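Local coordinates for CAIP (Helicobacter cinaedi, PDB 5LBH), which probably takes up and stores iron as a dodecameric Dps-like mini-ferritin, and acts as an antigen that promotes differentiation of macrophages into foam cells, at residues Gly31-Phe34 / His35-Lys39; Tyr102-Lys105 / Leu106-Leu110; Ala126-Lys129 / Val130-Gln134. All blocks are in the same frame, centred on the assembly; numbering follows the deposited sequence.

In the fold
All three contacts are local and belong to one ferritin-like subunit, whose four-helix bundle is built from helices 4-28, 34-61, 89-116 and 120-144. Interaction 1 comes first along the chain, at the turn leading into helix 34-61; interaction 2 follows on helix 89-116 and interaction 3 on helix 120-144. The centres of interactions 2 and 3 are 9 Å apart, and Phe-107 CB meets Val-130 CG2 at 3.6 Å, so helices 89-116 and 120-144, consecutive in the chain, pack against each other here. Val-130 and Gln-134 also meet another subunit. Interaction 1 sits apart, 29 Å and 26 Å from them, centre to centre, beside a bound iron and against neighbouring subunits.

Interaction 1 of 3, residues Gly31-Phe34 / His35-Lys39; sequences GMDF and HPTHK
The rings of Phe-34 and His-38 are nearly parallel, their planes 18° apart, yet strongly displaced, with little of one ring above the other; their centroids are 5.2 Å apart. Over one face of the Phe-34 ring sits His-38 CB, offset toward the rim, and over one face of the His-38 imidazole sits Phe-34 CZ, also near the rim, with CZ 4.0 Å from His-38 ND1. This is an i to i+4 pair at the N-terminus of helix 34-61, one of the four long helices of the ferritin-like bundle, entered through a type I beta turn from Gly-31 to Phe-34. Both side chains leave the helix in the same direction, since CG stands anti to the backbone N in Phe-34 (chi1 166°) and again in His-38 (chi1 -175°). The backbone beneath them is tied by His-38 N donating to Phe-34 O at 2.9 Å.

The imidazole has further partners: ND1 bonds to the carbonyl O of His-26, whose ring stacks on it, and Glu-57 of a neighbouring subunit packs against it. A bound iron(III) ion lies about 4 Å from the His-38 side chain; Asp-53 and Glu-57 form the iron site, an arrangement consistent with the inter-subunit site of Dps proteins. Ser-142 of another neighbouring subunit packs on Phe-34.

At the turn, Asp-33 holds the N-cap position, yet its carboxylate makes no capping bond. Asp-33 O is approached by Thr-37 OG1 at 3.2 Å, a weak bond that is not settled; Thr-37 OG1 and Ser-89 OG are also hydrogen-bonded. A water joins turn to helix, donating to Met-32 O at 2.7 Å and accepting from His-35 N at 2.8 Å.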
ATOM      1  N   GLY A  31     -12.858  10.821  33.287  1.00 36.21           N
ATOM      2  CA  GLY A  31     -11.703  11.598  33.686  1.00 34.47           C
ATOM      3  C   GLY A  31     -10.862  12.046  32.506  1.00 40.05           C
ATOM      4  O   GLY A  31     -11.049  11.622  31.365  1.00 43.72           O
ATOM      5  N   MET A  32      -9.891  12.916  32.815  1.00 47.13           N
ATOM      6  CA  MET A  32      -9.163  13.639  31.772  1.00 48.22           C
ATOM      7  C   MET A  32      -8.425  12.681  30.843  1.00 50.04           C
ATOM      8  O   MET A  32      -8.299  12.940  29.642  1.00 49.96           O
ATOM      9  CB  MET A  32      -8.189  14.632  32.415  1.00 48.73           C
ATOM     10  CG  MET A  32      -8.112  16.016  31.734  1.00 59.98           C
ATOM     11  SD  MET A  32      -9.645  17.009  31.685  1.00 75.73           S
ATOM     12  CE  MET A  32      -9.859  17.269  29.927  1.00 44.50           C
ATOM     13  N   ASP A  33      -7.979  11.547  31.368  1.00 54.88           N
ATOM     14  CA  ASP A  33      -7.206  10.555  30.626  1.00 49.75           C
ATOM     15  C   ASP A  33      -8.149   9.524  29.981  1.00 47.02           C
ATOM     16  O   ASP A  33      -7.873   8.329  29.854  1.00 45.10           O
ATOM     17  CB  ASP A  33      -6.215   9.976  31.645  1.00 46.12           C
ATOM     18  CG  ASP A  33      -5.322   8.852  31.129  1.00 62.23           C
ATOM     19  OD1 ASP A  33      -4.414   8.491  31.904  1.00 71.16           O
ATOM     20  OD2 ASP A  33      -5.461   8.329  30.015  1.00 70.68           O
ATOM     21  N   PHE A  34      -9.302  10.043  29.523  1.00 51.63           N
ATOM     22  CA  PHE A  34     -10.374   9.207  28.977  1.00 41.97           C
ATOM     23  C   PHE A  34      -9.964   8.546  27.670  1.00 42.33           C
ATOM     24  O   PHE A  34     -10.230   7.359  27.460  1.00 41.84           O
ATOM     25  CB  PHE A  34     -11.662  10.018  28.756  1.00 39.27           C
ATOM     26  CG  PHE A  34     -12.681   9.301  27.897  1.00 40.61           C
ATOM     27  CD1 PHE A  34     -13.600   8.414  28.461  1.00 40.85           C
ATOM     28  CD2 PHE A  34     -12.682   9.454  26.515  1.00 41.99           C
ATOM     29  CE1 PHE A  34     -14.525   7.703  27.659  1.00 42.17           C
ATOM     30  CE2 PHE A  34     -13.595   8.734  25.706  1.00 45.33           C
ATOM     31  CZ  PHE A  34     -14.514   7.861  26.285  1.00 40.04           C
ATOM     32  N   HIS A  35      -9.351   9.305  26.756  1.00 44.66           N
ATOM     33  CA  HIS A  35      -9.199   8.752  25.418  1.00 47.56           C
ATOM     34  C   HIS A  35      -8.092   7.706  25.273  1.00 48.49           C
ATOM     35  O   HIS A  35      -8.319   6.677  24.615  1.00 42.05           O
ATOM     36  CB  HIS A  35      -8.974   9.846  24.385  1.00 46.86           C
ATOM     37  CG  HIS A  35      -9.094   9.333  22.983  1.00 65.05           C
ATOM     38  ND1 HIS A  35      -8.036   9.327  22.084  1.00 72.06           N
ATOM     39  CD2 HIS A  35     -10.128   8.715  22.362  1.00 65.99           C
ATOM     40  CE1 HIS A  35      -8.433   8.774  20.952  1.00 73.75           C
ATOM     41  NE2 HIS A  35      -9.695   8.394  21.097  1.00 82.12           N
ATOM     42  N   PRO A  36      -6.883   7.919  25.808  1.00 46.11           N
ATOM     43  CA  PRO A  36      -5.913   6.813  25.793  1.00 42.24           C
ATOM     44  C   PRO A  36      -6.455   5.552  26.451  1.00 44.92           C
ATOM     45  O   PRO A  36      -6.272   4.439  25.932  1.00 39.13           O
ATOM     46  CB  PRO A  36      -4.699   7.390  26.540  1.00 38.89           C
ATOM     47  CG  PRO A  36      -5.152   8.617  27.160  1.00 37.86           C
ATOM     48  CD  PRO A  36      -6.309   9.136  26.407  1.00 40.51           C
ATOM     49  N   THR A  37      -7.187   5.702  27.553  1.00 43.89           N
ATOM     50  CA  THR A  37      -7.690   4.519  28.236  1.00 43.59           C
ATOM     51  C   THR A  37      -8.770   3.828  27.412  1.00 37.58           C
ATOM     52  O   THR A  37      -8.803   2.597  27.324  1.00 37.17           O
ATOM     53  CB  THR A  37      -8.204   4.923  29.610  1.00 42.36           C
ATOM     54  OG1 THR A  37      -7.076   5.245  30.435  1.00 42.86           O
ATOM     55  CG2 THR A  37      -8.961   3.762  30.251  1.00 43.34           C
ATOM     56  N   HIS A  38      -9.636   4.605  26.770  1.00 35.47           N
ATOM     57  CA  HIS A  38     -10.648   4.024  25.894  1.00 38.89           C
ATOM     58  C   HIS A  38      -9.997   3.176  24.803  1.00 40.67           C
ATOM     59  O   HIS A  38     -10.451   2.064  24.509  1.00 36.32           O
ATOM     60  CB  HIS A  38     -11.497   5.163  25.322  1.00 37.55           C
ATOM     61  CG  HIS A  38     -12.671   4.735  24.493  1.00 40.97           C
ATOM     62  ND1 HIS A  38     -13.790   4.131  25.032  1.00 39.14           N
ATOM     63  CD2 HIS A  38     -12.945   4.922  23.178  1.00 39.48           C
ATOM     64  CE1 HIS A  38     -14.684   3.929  24.078  1.00 40.73           C
ATOM     65  NE2 HIS A  38     -14.194   4.395  22.942  1.00 43.57           N
ATOM     66  N   LYS A  39      -8.877   3.648  24.253  1.00 45.55           N
ATOM     67  CA  LYS A  39      -8.199   2.941  23.172  1.00 44.50           C
ATOM     68  C   LYS A  39      -7.368   1.754  23.676  1.00 41.76           C
ATOM     69  O   LYS A  39      -7.371   0.686  23.053  1.00 42.15           O
ATOM     70  CB  LYS A  39      -7.336   3.928  22.393  1.00 41.65           C
ATOM     71  CG  LYS A  39      -6.725   3.354  21.139  1.00 55.44           C
ATOM     72  CD  LYS A  39      -5.227   3.188  21.292  1.00 55.65           C
ATOM     73  CE  LYS A  39      -4.603   2.787  19.975  1.00 62.76           C
ATOM     74  NZ  LYS A  39      -3.117   2.672  20.072  1.00 72.04           N
TER
HETATM   75  O   HOH W   1      -8.758  12.045  27.186  1.00 37.61           O

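Interaction 2 of 3, residues Tyr102-Lys105 / Leu106-Leu110; sequences YFLK and LFTEL
Leu-104 O is gripped twice by one residue: Thr-108 N donates to it at 2.9 Å and Thr-108 OG1 at 2.6 Å. The two donors use the carbonyl differently. The amide meets the oxygen almost head-on, whereas the hydroxyl drops onto it 43° off the carbonyl plane, away from the lone-pair directions. The threonine torsion accounts for this second bond: OG1 stands beside its own backbone N (chi1 -54°) and faces back down the helix. The motif is an alpha helix, part of helix 89-116 in the four-helix bundle, in which each N-H donates to the carbonyl four residues earlier: Leu-106 to Tyr-102, Phe-107 to Phe-103 and Glu-109 to Lys-105.

Around this frame the apolar side chains pair at the same spacing. Tyr-102 and Leu-106 slant across one another, and Leu-106 CD2 touches the phenol at CE1, 3.8 Å away, in an oblique approach. The phenol's OH is held by Asp-14 on helix 4-28, which anchors this side of the helix to its neighbour in the bundle. Phe-103 and Phe-107 meet more loosely, CD1 of the former being 4.2 Å from CE2 of the latter. Both aromatic residues are buried: Phe-103 meets the ring of Phe-48, while Phe-107 lies between two helices, reaching Ile-11 of helix 4-28 and Val-130 and Leu-133 of helix 120-144. The Phe-107 ring also presents an edge to the preceding turn, where Phe-103 O lies near the ring plane and 3.2 Å from Phe-107 CD2.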
ATOM      1  N   TYR A 102      -2.882 -12.975  37.308  1.00 34.28           N
ATOM      2  CA  TYR A 102      -3.587 -14.241  37.292  1.00 34.56           C
ATOM      3  C   TYR A 102      -3.319 -14.997  35.996  1.00 31.17           C
ATOM      4  O   TYR A 102      -2.953 -16.174  36.021  1.00 33.78           O
ATOM      5  CB  TYR A 102      -5.071 -13.981  37.485  1.00 32.32           C
ATOM      6  CG  TYR A 102      -5.926 -15.189  37.270  1.00 36.34           C
ATOM      7  CD1 TYR A 102      -6.689 -15.317  36.108  1.00 37.83           C
ATOM      8  CD2 TYR A 102      -5.961 -16.213  38.203  1.00 31.26           C
ATOM      9  CE1 TYR A 102      -7.484 -16.423  35.902  1.00 38.35           C
ATOM     10  CE2 TYR A 102      -6.743 -17.315  38.005  1.00 32.79           C
ATOM     11  CZ  TYR A 102      -7.506 -17.422  36.852  1.00 37.16           C
ATOM     12  OH  TYR A 102      -8.295 -18.538  36.644  1.00 40.64           O
ATOM     13  N   PHE A 103      -3.456 -14.326  34.853  1.00 31.75           N
ATOM     14  CA  PHE A 103      -3.160 -14.977  33.579  1.00 31.25           C
ATOM     15  C   PHE A 103      -1.698 -15.398  33.502  1.00 31.48           C
ATOM     16  O   PHE A 103      -1.383 -16.442  32.920  1.00 31.53           O
ATOM     17  CB  PHE A 103      -3.523 -14.055  32.412  1.00 25.68           C
ATOM     18  CG  PHE A 103      -4.995 -14.058  32.049  1.00 24.83           C
ATOM     19  CD1 PHE A 103      -5.575 -15.147  31.410  1.00 28.17           C
ATOM     20  CD2 PHE A 103      -5.800 -12.955  32.335  1.00 25.92           C
ATOM     21  CE1 PHE A 103      -6.936 -15.129  31.040  1.00 22.61           C
ATOM     22  CE2 PHE A 103      -7.142 -12.930  31.986  1.00 22.32           C
ATOM     23  CZ  PHE A 103      -7.716 -14.021  31.349  1.00 24.94           C
ATOM     24  N   LEU A 104      -0.789 -14.620  34.091  1.00 31.05           N
ATOM     25  CA  LEU A 104       0.616 -15.019  34.066  1.00 31.33           C
ATOM     26  C   LEU A 104       0.817 -16.371  34.754  1.00 35.36           C
ATOM     27  O   LEU A 104       1.449 -17.273  34.185  1.00 34.64           O
ATOM     28  CB  LEU A 104       1.488 -13.936  34.697  1.00 28.01           C
ATOM     29  CG  LEU A 104       2.960 -14.286  34.892  1.00 29.86           C
ATOM     30  CD1 LEU A 104       3.721 -14.357  33.571  1.00 30.16           C
ATOM     31  CD2 LEU A 104       3.592 -13.248  35.785  1.00 27.76           C
ATOM     32  N   LYS A 105       0.253 -16.548  35.966  1.00 34.19           N
ATOM     33  CA  LYS A 105       0.319 -17.852  36.637  1.00 30.95           C
ATOM     34  C   LYS A 105      -0.246 -18.954  35.751  1.00 31.58           C
ATOM     35  O   LYS A 105       0.382 -20.001  35.564  1.00 28.73           O
ATOM     36  CB  LYS A 105      -0.438 -17.826  37.963  1.00 39.14           C
ATOM     37  CG  LYS A 105       0.299 -17.235  39.147  1.00 44.95           C
ATOM     38  CD  LYS A 105      -0.469 -17.536  40.435  1.00 53.75           C
ATOM     39  CE  LYS A 105      -1.809 -16.780  40.520  1.00 57.27           C
ATOM     40  NZ  LYS A 105      -1.656 -15.384  41.044  1.00 52.60           N
ATOM     41  N   LEU A 106      -1.418 -18.708  35.162  1.00 33.81           N
ATOM     42  CA  LEU A 106      -2.093 -19.709  34.342  1.00 31.95           C
ATOM     43  C   LEU A 106      -1.230 -20.138  33.152  1.00 34.98           C
ATOM     44  O   LEU A 106      -1.033 -21.338  32.913  1.00 36.27           O
ATOM     45  CB  LEU A 106      -3.412 -19.129  33.861  1.00 26.40           C
ATOM     46  CG  LEU A 106      -4.671 -19.961  33.925  1.00 32.13           C
ATOM     47  CD1 LEU A 106      -4.746 -20.581  35.309  1.00 25.38           C
ATOM     48  CD2 LEU A 106      -5.866 -19.052  33.646  1.00 31.16           C
ATOM     49  N   PHE A 107      -0.661 -19.173  32.424  1.00 30.72           N
ATOM     50  CA  PHE A 107       0.159 -19.526  31.271  1.00 31.55           C
ATOM     51  C   PHE A 107       1.478 -20.150  31.693  1.00 33.99           C
ATOM     52  O   PHE A 107       1.987 -21.044  31.001  1.00 34.63           O
ATOM     53  CB  PHE A 107       0.420 -18.301  30.404  1.00 28.47           C
ATOM     54  CG  PHE A 107      -0.697 -17.994  29.477  1.00 30.95           C
ATOM     55  CD1 PHE A 107      -0.936 -18.805  28.366  1.00 30.09           C
ATOM     56  CD2 PHE A 107      -1.539 -16.917  29.721  1.00 23.54           C
ATOM     57  CE1 PHE A 107      -1.974 -18.524  27.498  1.00 25.59           C
ATOM     58  CE2 PHE A 107      -2.583 -16.637  28.855  1.00 24.46           C
ATOM     59  CZ  PHE A 107      -2.799 -17.442  27.746  1.00 23.72           C
ATOM     60  N   THR A 108       2.026 -19.722  32.829  1.00 31.30           N
ATOM     61  CA  THR A 108       3.236 -20.355  33.336  1.00 30.79           C
ATOM     62  C   THR A 108       2.996 -21.823  33.649  1.00 31.39           C
ATOM     63  O   THR A 108       3.779 -22.688  33.248  1.00 32.27           O
ATOM     64  CB  THR A 108       3.735 -19.618  34.576  1.00 32.06           C
ATOM     65  OG1 THR A 108       3.891 -18.227  34.267  1.00 38.88           O
ATOM     66  CG2 THR A 108       5.037 -20.214  35.068  1.00 20.02           C
ATOM     67  N   GLU A 109       1.908 -22.129  34.350  1.00 32.92           N
ATOM     68  CA  GLU A 109       1.677 -23.521  34.690  1.00 34.93           C
ATOM     69  C   GLU A 109       1.346 -24.343  33.448  1.00 35.47           C
ATOM     70  O   GLU A 109       1.754 -25.501  33.349  1.00 34.41           O
ATOM     71  CB  GLU A 109       0.593 -23.621  35.762  1.00 35.04           C
ATOM     72  CG  GLU A 109       0.363 -25.053  36.257  1.00 45.61           C
ATOM     73  CD  GLU A 109       1.660 -25.739  36.781  1.00 55.27           C
ATOM     74  OE1 GLU A 109       2.571 -25.020  37.275  1.00 54.05           O
ATOM     75  OE2 GLU A 109       1.750 -26.990  36.679  1.00 50.69           O
ATOM     76  N   LEU A 110       0.669 -23.746  32.467  1.00 35.28           N
ATOM     77  CA  LEU A 110       0.459 -24.422  31.188  1.00 33.66           C
ATOM     78  C   LEU A 110       1.778 -24.789  30.522  1.00 33.85           C
ATOM     79  O   LEU A 110       1.919 -25.885  29.969  1.00 34.89           O
ATOM     80  CB  LEU A 110      -0.367 -23.532  30.256  1.00 34.52           C
ATOM     81  CG  LEU A 110      -0.545 -23.978  28.796  1.00 35.57           C
ATOM     82  CD1 LEU A 110      -1.225 -25.322  28.690  1.00 30.22           C
ATOM     83  CD2 LEU A 110      -1.296 -22.930  27.986  1.00 32.74           C
TER

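Interaction 3 of 3, residues Ala126-Lys129 / Val130-Gln134; sequences ADDK and VGELQ
Lys-129 lies alongside Glu-132, the two side chains pointing the same way, and closes a salt bridge within one turn of an alpha helix, helix 120-144 of the four-helix bundle. Its NZ reaches Glu-132 OE1 at 3.2 Å, on the syn side and 16° out of the carboxylate plane; a weak second bond goes to OE2. A bend at chi2 (-62°) folds the lysine chain along the helix, toward the glutamate.

Asp-128 completes a salt-bridge network. Its OD1 is 3.8 Å from Lys-129 NZ, a long bridge, and 3.0 Å from Glu-132 OE2. The latter pair brings two like charges close together, an approach that the shared ammonium group probably eases. The two carboxylates are turned almost at right angles, 82° apart.

Val-130 and Leu-133 are buried. Val-130 packs on Leu-104 of helix 89-116 in its own chain and on Val-121 of a neighbouring subunit, so this one side chain lies at an interface as well as within the bundle. Its amide N donates to Ala-126 O at 2.7 Å. Next along the helix backbone, Leu-133 N donates to Lys-129 O at 2.9 Å.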
ATOM      1  N   ALA A 126       2.359 -20.886  25.078  1.00 37.42           N
ATOM      2  CA  ALA A 126       2.199 -20.333  26.420  1.00 37.27           C
ATOM      3  C   ALA A 126       3.372 -19.422  26.780  1.00 35.76           C
ATOM      4  O   ALA A 126       3.173 -18.348  27.359  1.00 36.59           O
ATOM      5  CB  ALA A 126       2.036 -21.451  27.448  1.00 32.85           C
ATOM      6  N   ASP A 127       4.600 -19.816  26.424  1.00 34.03           N
ATOM      7  CA  ASP A 127       5.746 -18.969  26.738  1.00 33.83           C
ATOM      8  C   ASP A 127       5.662 -17.637  26.016  1.00 35.49           C
ATOM      9  O   ASP A 127       6.057 -16.604  26.572  1.00 36.40           O
ATOM     10  CB  ASP A 127       7.054 -19.672  26.393  1.00 39.26           C
ATOM     11  CG  ASP A 127       7.320 -20.885  27.278  1.00 44.36           C
ATOM     12  OD1 ASP A 127       8.011 -21.832  26.815  1.00 45.59           O
ATOM     13  OD2 ASP A 127       6.862 -20.874  28.444  1.00 43.02           O
ATOM     14  N   ASP A 128       5.106 -17.621  24.805  1.00 32.94           N
ATOM     15  CA  ASP A 128       4.927 -16.346  24.122  1.00 34.69           C
ATOM     16  C   ASP A 128       3.956 -15.461  24.900  1.00 36.30           C
ATOM     17  O   ASP A 128       4.219 -14.269  25.098  1.00 31.31           O
ATOM     18  CB  ASP A 128       4.459 -16.582  22.680  1.00 34.48           C
ATOM     19  CG  ASP A 128       4.224 -15.283  21.907  1.00 56.10           C
ATOM     20  OD1 ASP A 128       3.124 -15.112  21.324  1.00 61.04           O
ATOM     21  OD2 ASP A 128       5.150 -14.437  21.841  1.00 69.45           O
ATOM     22  N   LYS A 129       2.853 -16.038  25.406  1.00 33.95           N
ATOM     23  CA  LYS A 129       1.933 -15.241  26.215  1.00 33.21           C
ATOM     24  C   LYS A 129       2.533 -14.875  27.570  1.00 32.19           C
ATOM     25  O   LYS A 129       2.258 -13.785  28.086  1.00 32.30           O
ATOM     26  CB  LYS A 129       0.589 -15.950  26.397  1.00 33.36           C
ATOM     27  CG  LYS A 129      -0.043 -16.320  25.073  1.00 37.77           C
ATOM     28  CD  LYS A 129      -0.340 -15.087  24.254  1.00 38.90           C
ATOM     29  CE  LYS A 129      -0.259 -15.422  22.787  1.00 46.82           C
ATOM     30  NZ  LYS A 129      -0.573 -14.252  21.932  1.00 54.69           N
ATOM     31  N   VAL A 130       3.369 -15.740  28.149  1.00 31.65           N
ATOM     32  CA  VAL A 130       4.043 -15.379  29.395  1.00 29.28           C
ATOM     33  C   VAL A 130       4.904 -14.132  29.184  1.00 34.05           C
ATOM     34  O   VAL A 130       4.902 -13.217  30.018  1.00 29.16           O
ATOM     35  CB  VAL A 130       4.872 -16.569  29.927  1.00 29.19           C
ATOM     36  CG1 VAL A 130       5.808 -16.129  31.044  1.00 23.23           C
ATOM     37  CG2 VAL A 130       3.966 -17.679  30.439  1.00 31.30           C
ATOM     38  N   GLY A 131       5.660 -14.084  28.074  1.00 30.82           N
ATOM     39  CA  GLY A 131       6.489 -12.917  27.784  1.00 25.64           C
ATOM     40  C   GLY A 131       5.689 -11.656  27.494  1.00 31.43           C
ATOM     41  O   GLY A 131       6.054 -10.562  27.940  1.00 28.17           O
ATOM     42  N   GLU A 132       4.597 -11.781  26.728  1.00 32.78           N
ATOM     43  CA  GLU A 132       3.770 -10.609  26.473  1.00 28.54           C
ATOM     44  C   GLU A 132       3.184 -10.079  27.778  1.00 34.10           C
ATOM     45  O   GLU A 132       3.202  -8.865  28.017  1.00 31.46           O
ATOM     46  CB  GLU A 132       2.643 -10.932  25.485  1.00 30.50           C
ATOM     47  CG  GLU A 132       3.063 -11.200  24.056  1.00 39.41           C
ATOM     48  CD  GLU A 132       1.996 -11.920  23.237  1.00 48.72           C
ATOM     49  OE1 GLU A 132       0.850 -12.047  23.714  1.00 55.63           O
ATOM     50  OE2 GLU A 132       2.297 -12.340  22.096  1.00 52.49           O
ATOM     51  N   LEU A 133       2.745 -10.981  28.679  1.00 32.10           N
ATOM     52  CA  LEU A 133       2.194 -10.539  29.958  1.00 33.48           C
ATOM     53  C   LEU A 133       3.267  -9.913  30.846  1.00 34.42           C
ATOM     54  O   LEU A 133       3.042  -8.842  31.428  1.00 33.63           O
ATOM     55  CB  LEU A 133       1.514 -11.715  30.678  1.00 31.57           C
ATOM     56  CG  LEU A 133       0.206 -12.197  30.035  1.00 35.49           C
ATOM     57  CD1 LEU A 133      -0.184 -13.593  30.433  1.00 23.52           C
ATOM     58  CD2 LEU A 133      -0.900 -11.231  30.414  1.00 36.91           C
ATOM     59  N   GLN A 134       4.465 -10.513  30.891  1.00 30.70           N
ATOM     60  CA  GLN A 134       5.549  -9.965  31.706  1.00 31.31           C
ATOM     61  C   GLN A 134       5.912  -8.554  31.270  1.00 34.62           C
ATOM     62  O   GLN A 134       6.274  -7.718  32.106  1.00 36.73           O
ATOM     63  CB  GLN A 134       6.788 -10.865  31.641  1.00 31.82           C
ATOM     64  CG  GLN A 134       6.722 -12.158  32.463  1.00 26.11           C
ATOM     65  CD  GLN A 134       7.902 -13.097  32.197  1.00 31.64           C
ATOM     66  OE1 GLN A 134       8.650 -12.919  31.235  1.00 40.11           O
ATOM     67  NE2 GLN A 134       8.084 -14.085  33.062  1.00 25.87           N
TER